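Local atomic coordinates of germination protein YpeB (Bacillus megaterium QM B1551, PDB entry 5BOI), a protein that takes part in the germination of Bacillus spores, its C-terminal PepSY-containing domain probably having an inhibitory role. Residues A[166-177]-A[215-223]. Residues are numbered along the deposited sequence; the frame is centred on the assembly and turned at random.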
ATOM      1  N   PRO A 166      17.714 -13.206 -13.676  1.00 37.12           N
ATOM      2  CA  PRO A 166      17.461 -14.540 -13.126  1.00 37.38           C
ATOM      3  C   PRO A 166      18.477 -15.523 -13.631  1.00 37.13           C
ATOM      4  O   PRO A 166      18.968 -15.362 -14.756  1.00 37.56           O
ATOM      5  CB  PRO A 166      16.075 -14.900 -13.661  1.00 37.20           C
ATOM      6  CG  PRO A 166      15.433 -13.595 -13.975  1.00 41.17           C
ATOM      7  CD  PRO A 166      16.532 -12.657 -14.367  1.00 38.13           C
ATOM      8  N   LYS A 167      18.777 -16.529 -12.822  1.00 30.42           N
ATOM      9  CA  LYS A 167      19.641 -17.636 -13.249  1.00 34.63           C
ATOM     10  C   LYS A 167      18.828 -18.808 -13.820  1.00 32.14           C
ATOM     11  O   LYS A 167      19.399 -19.711 -14.450  1.00 33.34           O
ATOM     12  CB  LYS A 167      20.511 -18.168 -12.101  1.00 39.52           C
ATOM     13  CG  LYS A 167      21.282 -17.154 -11.278  1.00 48.36           C
ATOM     14  CD  LYS A 167      22.337 -16.414 -12.051  1.00 61.31           C
ATOM     15  CE  LYS A 167      23.180 -15.602 -11.087  1.00 67.48           C
ATOM     16  NZ  LYS A 167      22.352 -14.587 -10.382  1.00 74.08           N
ATOM     17  N   ILE A 168      17.519 -18.822 -13.583  1.00 31.31           N
ATOM     18  CA  ILE A 168      16.658 -19.832 -14.196  1.00 31.41           C
ATOM     19  C   ILE A 168      15.553 -19.131 -14.976  1.00 28.68           C
ATOM     20  O   ILE A 168      15.206 -17.988 -14.688  1.00 28.04           O
ATOM     21  CB  ILE A 168      16.035 -20.813 -13.162  1.00 33.41           C
ATOM     22  CG1 ILE A 168      14.953 -20.128 -12.309  1.00 33.66           C
ATOM     23  CG2 ILE A 168      17.131 -21.468 -12.301  1.00 29.29           C
ATOM     24  CD1 ILE A 168      14.229 -21.096 -11.344  1.00 32.30           C
ATOM     25  N   SER A 169      15.009 -19.822 -15.973  1.00 31.43           N
ATOM     26  CA  SER A 169      13.975 -19.243 -16.837  1.00 32.51           C
ATOM     27  C   SER A 169      12.598 -19.303 -16.174  1.00 36.70           C
ATOM     28  O   SER A 169      12.413 -20.036 -15.191  1.00 33.17           O
ATOM     29  CB  SER A 169      13.931 -19.983 -18.166  1.00 29.43           C
ATOM     30  OG  SER A 169      13.361 -21.264 -17.955  1.00 32.45           O
ATOM     31  N   LYS A 170      11.624 -18.558 -16.700  1.00 36.27           N
ATOM     32  CA  LYS A 170      10.279 -18.611 -16.109  1.00 42.13           C
ATOM     33  C   LYS A 170       9.659 -19.991 -16.313  1.00 36.54           C
ATOM     34  O   LYS A 170       8.874 -20.459 -15.485  1.00 35.90           O
ATOM     35  CB  LYS A 170       9.357 -17.535 -16.694  1.00 42.13           C
ATOM     36  CG  LYS A 170       9.207 -17.602 -18.192  1.00 48.42           C
ATOM     37  CD  LYS A 170       7.932 -16.883 -18.629  1.00 63.49           C
ATOM     38  CE  LYS A 170       8.155 -16.095 -19.899  1.00 66.94           C
ATOM     39  NZ  LYS A 170       9.048 -14.925 -19.652  1.00 71.50           N
ATOM     40  N   GLU A 171      10.021 -20.642 -17.415  1.00 36.25           N
ATOM     41  CA  GLU A 171       9.555 -21.995 -17.680  1.00 41.44           C
ATOM     42  C   GLU A 171      10.112 -22.976 -16.644  1.00 41.26           C
ATOM     43  O   GLU A 171       9.387 -23.822 -16.116  1.00 37.00           O
ATOM     44  CB  GLU A 171       9.948 -22.423 -19.097  1.00 45.63           C
ATOM     45  CG  GLU A 171       9.309 -21.570 -20.209  1.00 52.52           C
ATOM     46  CD  GLU A 171       9.942 -20.187 -20.378  1.00 57.41           C
ATOM     47  OE1 GLU A 171      11.080 -19.971 -19.915  1.00 52.96           O
ATOM     48  OE2 GLU A 171       9.288 -19.301 -20.972  1.00 64.53           O
ATOM     49  N   GLN A 172      11.399 -22.844 -16.342  1.00 35.05           N
ATOM     50  CA  GLN A 172      12.034 -23.688 -15.332  1.00 33.02           C
ATOM     51  C   GLN A 172      11.423 -23.410 -13.943  1.00 34.35           C
ATOM     52  O   GLN A 172      11.101 -24.335 -13.195  1.00 37.39           O
ATOM     53  CB  GLN A 172      13.551 -23.456 -15.335  1.00 33.42           C
ATOM     54  CG  GLN A 172      14.249 -24.056 -16.572  1.00 47.47           C
ATOM     55  CD  GLN A 172      15.613 -23.448 -16.884  1.00 51.74           C
ATOM     56  OE1 GLN A 172      16.066 -22.507 -16.229  1.00 41.06           O
ATOM     57  NE2 GLN A 172      16.281 -24.002 -17.892  1.00 52.96           N
ATOM     58  N   ALA A 173      11.234 -22.133 -13.624  1.00 31.89           N
ATOM     59  CA  ALA A 173      10.577 -21.747 -12.370  1.00 30.85           C
ATOM     60  C   ALA A 173       9.218 -22.411 -12.201  1.00 32.50           C
ATOM     61  O   ALA A 173       8.888 -22.915 -11.121  1.00 32.46           O
ATOM     62  CB  ALA A 173      10.415 -20.249 -12.300  1.00 31.77           C
ATOM     63  N   LYS A 174       8.440 -22.407 -13.276  1.00 31.53           N
ATOM     64  CA  LYS A 174       7.084 -22.946 -13.263  1.00 36.25           C
ATOM     65  C   LYS A 174       7.068 -24.443 -12.988  1.00 37.10           C
ATOM     66  O   LYS A 174       6.113 -24.949 -12.403  1.00 37.88           O
ATOM     67  CB  LYS A 174       6.384 -22.627 -14.596  1.00 37.71           C
ATOM     68  CG  LYS A 174       4.895 -22.973 -14.666  1.00 44.70           C
ATOM     69  CD  LYS A 174       4.232 -22.327 -15.890  1.00 43.91           C
ATOM     70  CE  LYS A 174       2.873 -22.943 -16.214  1.00 54.62           C
ATOM     71  NZ  LYS A 174       2.041 -22.064 -17.099  1.00 56.30           N
ATOM     72  N   THR A 175       8.120 -25.159 -13.382  1.00 32.45           N
ATOM     73  CA  THR A 175       8.148 -26.595 -13.109  1.00 39.03           C
ATOM     74  C   THR A 175       8.410 -26.854 -11.630  1.00 45.43           C
ATOM     75  O   THR A 175       8.214 -27.967 -11.135  1.00 45.73           O
ATOM     76  CB  THR A 175       9.218 -27.320 -13.939  1.00 45.16           C
ATOM     77  OG1 THR A 175      10.519 -26.892 -13.522  1.00 48.24           O
ATOM     78  CG2 THR A 175       9.037 -27.022 -15.420  1.00 48.02           C
ATOM     79  N   LYS A 176       8.840 -25.815 -10.924  1.00 41.11           N
ATOM     80  CA  LYS A 176       9.152 -25.929  -9.506  1.00 45.80           C
ATOM     81  C   LYS A 176       7.885 -25.889  -8.663  1.00 46.86           C
ATOM     82  O   LYS A 176       7.901 -26.261  -7.492  1.00 52.77           O
ATOM     83  CB  LYS A 176      10.117 -24.817  -9.092  1.00 47.21           C
ATOM     84  CG  LYS A 176      11.411 -24.804  -9.909  1.00 49.69           C
ATOM     85  CD  LYS A 176      11.992 -26.207 -10.058  1.00 57.63           C
ATOM     86  CE  LYS A 176      13.463 -26.173 -10.448  1.00 69.38           C
ATOM     87  NZ  LYS A 176      13.915 -27.454 -11.059  1.00 76.03           N
ATOM     88  N   LEU A 177       6.784 -25.449  -9.269  1.00 41.53           N
ATOM     89  CA  LEU A 177       5.490 -25.424  -8.596  1.00 43.48           C
ATOM     90  C   LEU A 177       5.007 -26.824  -8.283  1.00 61.71           C
ATOM     91  O   LEU A 177       5.507 -27.803  -8.833  1.00 66.85           O
ATOM     92  CB  LEU A 177       4.439 -24.715  -9.446  1.00 40.38           C
ATOM     93  CG  LEU A 177       4.674 -23.218  -9.596  1.00 40.55           C
ATOM     94  CD1 LEU A 177       3.652 -22.604 -10.542  1.00 39.05           C
ATOM     95  CD2 LEU A 177       4.652 -22.536  -8.234  1.00 36.94           C
ATOM     96  N   ILE A 215       2.405 -17.677  -5.075  1.00 23.76           N
ATOM     97  CA  ILE A 215       3.606 -18.466  -4.788  1.00 22.19           C
ATOM     98  C   ILE A 215       4.839 -17.796  -5.365  1.00 29.90           C
ATOM     99  O   ILE A 215       4.871 -17.450  -6.560  1.00 28.59           O
ATOM    100  CB  ILE A 215       3.479 -19.889  -5.341  1.00 20.41           C
ATOM    101  CG1 ILE A 215       2.345 -20.628  -4.629  1.00 30.76           C
ATOM    102  CG2 ILE A 215       4.817 -20.691  -5.117  1.00 27.41           C
ATOM    103  CD1 ILE A 215       1.663 -21.680  -5.491  1.00 39.87           C
ATOM    104  N   PHE A 216       5.862 -17.622  -4.526  1.00 23.67           N
ATOM    105  CA  PHE A 216       7.119 -17.032  -4.980  1.00 19.92           C
ATOM    106  C   PHE A 216       8.209 -18.097  -5.117  1.00 22.06           C
ATOM    107  O   PHE A 216       8.485 -18.819  -4.139  1.00 25.72           O
ATOM    108  CB  PHE A 216       7.589 -15.953  -4.007  1.00 21.84           C
ATOM    109  CG  PHE A 216       6.663 -14.757  -3.917  1.00 22.98           C
ATOM    110  CD1 PHE A 216       5.573 -14.765  -3.059  1.00 23.43           C
ATOM    111  CD2 PHE A 216       6.907 -13.622  -4.686  1.00 24.50           C
ATOM    112  CE1 PHE A 216       4.729 -13.649  -2.965  1.00 29.44           C
ATOM    113  CE2 PHE A 216       6.073 -12.509  -4.595  1.00 28.13           C
ATOM    114  CZ  PHE A 216       4.990 -12.529  -3.736  1.00 26.28           C
ATOM    115  N   ILE A 217       8.819 -18.177  -6.301  1.00 21.54           N
ATOM    116  CA  ILE A 217       9.908 -19.135  -6.570  1.00 22.13           C
ATOM    117  C   ILE A 217      11.216 -18.360  -6.788  1.00 23.34           C
ATOM    118  O   ILE A 217      11.281 -17.470  -7.638  1.00 24.64           O
ATOM    119  CB  ILE A 217       9.606 -20.003  -7.813  1.00 25.88           C
ATOM    120  CG1 ILE A 217       8.358 -20.866  -7.612  1.00 23.17           C
ATOM    121  CG2 ILE A 217      10.809 -20.893  -8.212  1.00 27.52           C
ATOM    122  CD1 ILE A 217       8.403 -21.775  -6.414  1.00 27.86           C
ATOM    123  N   ASN A 218      12.243 -18.674  -5.997  1.00 21.74           N
ATOM    124  CA  ASN A 218      13.532 -17.989  -6.097  1.00 25.70           C
ATOM    125  C   ASN A 218      14.073 -18.045  -7.540  1.00 26.44           C
ATOM    126  O   ASN A 218      14.124 -19.120  -8.138  1.00 26.11           O
ATOM    127  CB  ASN A 218      14.548 -18.620  -5.117  1.00 24.76           C
ATOM    128  CG  ASN A 218      15.853 -17.825  -5.039  1.00 32.51           C
ATOM    129  OD1 ASN A 218      16.613 -17.749  -6.006  1.00 29.71           O
ATOM    130  ND2 ASN A 218      16.107 -17.225  -3.882  1.00 29.88           N
ATOM    131  N   ALA A 219      14.447 -16.896  -8.110  1.00 22.72           N
ATOM    132  CA  ALA A 219      14.832 -16.824  -9.541  1.00 20.33           C
ATOM    133  C   ALA A 219      16.255 -17.320  -9.804  1.00 25.75           C
ATOM    134  O   ALA A 219      16.681 -17.360 -10.965  1.00 29.97           O
ATOM    135  CB  ALA A 219      14.689 -15.401 -10.061  1.00 22.65           C
ATOM    136  N   ASP A 220      16.986 -17.661  -8.738  1.00 24.73           N
ATOM    137  CA  ASP A 220      18.341 -18.236  -8.880  1.00 26.36           C
ATOM    138  C   ASP A 220      18.357 -19.727  -8.591  1.00 27.15           C
ATOM    139  O   ASP A 220      19.037 -20.482  -9.279  1.00 28.06           O
ATOM    140  CB  ASP A 220      19.338 -17.519  -7.955  1.00 29.59           C
ATOM    141  CG  ASP A 220      19.629 -16.079  -8.406  1.00 42.66           C
ATOM    142  OD1 ASP A 220      19.226 -15.706  -9.530  1.00 36.45           O
ATOM    143  OD2 ASP A 220      20.258 -15.320  -7.635  1.00 51.60           O
ATOM    144  N   THR A 221      17.625 -20.155  -7.555  1.00 25.69           N
ATOM    145  CA  THR A 221      17.663 -21.556  -7.126  1.00 27.49           C
ATOM    146  C   THR A 221      16.456 -22.390  -7.561  1.00 26.64           C
ATOM    147  O   THR A 221      16.496 -23.623  -7.537  1.00 27.05           O
ATOM    148  CB  THR A 221      17.731 -21.674  -5.570  1.00 31.96           C
ATOM    149  OG1 THR A 221      16.554 -21.086  -4.993  1.00 29.10           O
ATOM    150  CG2 THR A 221      18.964 -21.000  -5.000  1.00 31.28           C
ATOM    151  N   GLY A 222      15.340 -21.719  -7.834  1.00 26.21           N
ATOM    152  CA  GLY A 222      14.093 -22.433  -8.034  1.00 27.83           C
ATOM    153  C   GLY A 222      13.391 -22.928  -6.768  1.00 30.47           C
ATOM    154  O   GLY A 222      12.391 -23.630  -6.873  1.00 29.64           O
ATOM    155  N   PHE A 223      13.874 -22.556  -5.582  1.00 24.59           N
ATOM    156  CA  PHE A 223      13.258 -23.003  -4.339  1.00 26.87           C
ATOM    157  C   PHE A 223      12.110 -22.053  -3.959  1.00 21.13           C
ATOM    158  O   PHE A 223      12.145 -20.870  -4.284  1.00 24.61           O
ATOM    159  CB  PHE A 223      14.259 -23.057  -3.176  1.00 25.46           C
ATOM    160  CG  PHE A 223      15.469 -23.942  -3.440  1.00 27.73           C
ATOM    161  CD1 PHE A 223      15.359 -25.069  -4.242  1.00 25.33           C
ATOM    162  CD2 PHE A 223      16.703 -23.648  -2.862  1.00 28.36           C
ATOM    163  CE1 PHE A 223      16.484 -25.892  -4.483  1.00 31.11           C
ATOM    164  CE2 PHE A 223      17.842 -24.476  -3.104  1.00 26.16           C
ATOM    165  CZ  PHE A 223      17.709 -25.590  -3.911  1.00 28.78           C
TER
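Lys167 N and Ile168 N both donate to the carbonyl oxygen of Ala219. They reach it from opposite faces of the carbonyl plane, and the bond from Ile168 N is the straighter of the two, at 151°. Two successive amides thus fix the chain just before helix 170-175 to the turn that follows strand 211-218. Beside them, Pro166 CB rests 3.9 Å from Ala219 CB.

In Lys167, chi1 (-49°) sets CG beside Asp220 OD1. Bends at chi2 and chi4 then fold the chain back, and NZ comes to the carboxylate. The salt bridge is long, with Lys167 NZ 3.4 Å from Asp220 OD1, and its bond is weak. Lys167 N adds a second weak bond to the same oxygen.

Ile168 enters with CG1 between its backbone N and carbonyl carbon (chi1 72°). CD1 then extends to Gly222, 3.6 Å from its CA, while CG2 faces Asp220 O. Gly222 has a positive phi, where a CB would press on the preceding carbonyl and lie close to Ile168 CD1. An alanine in place of Ile168 would probably leave a gap beside Gly222 CA where CD1 packs, and lose the contact of CG2 with Asp220 O.

Further along, Ile217 CG2 packs against the helix, 4.2 Å from Ala173 CB. Lys176 lays CB and CG against Gly222 O, each at 3.4 Å. Leu177 CD2 meets Ile215 CG2 at 3.6 Å.

In the turn, Asn218 OD1 accepts from Asp220 N, an Asx turn, and from Thr221 N as well, which makes it an Asx motif; its ND2 binds Glu225. Ser169 and Gln172 form a capping box at the helix start. The helix and the residues after it pack on strand 211-218 and the turn after it mostly through aliphatic carbons. The directional bonds gather at the N-terminal approach, centred on a single carbonyl oxygen that accepts two bonds.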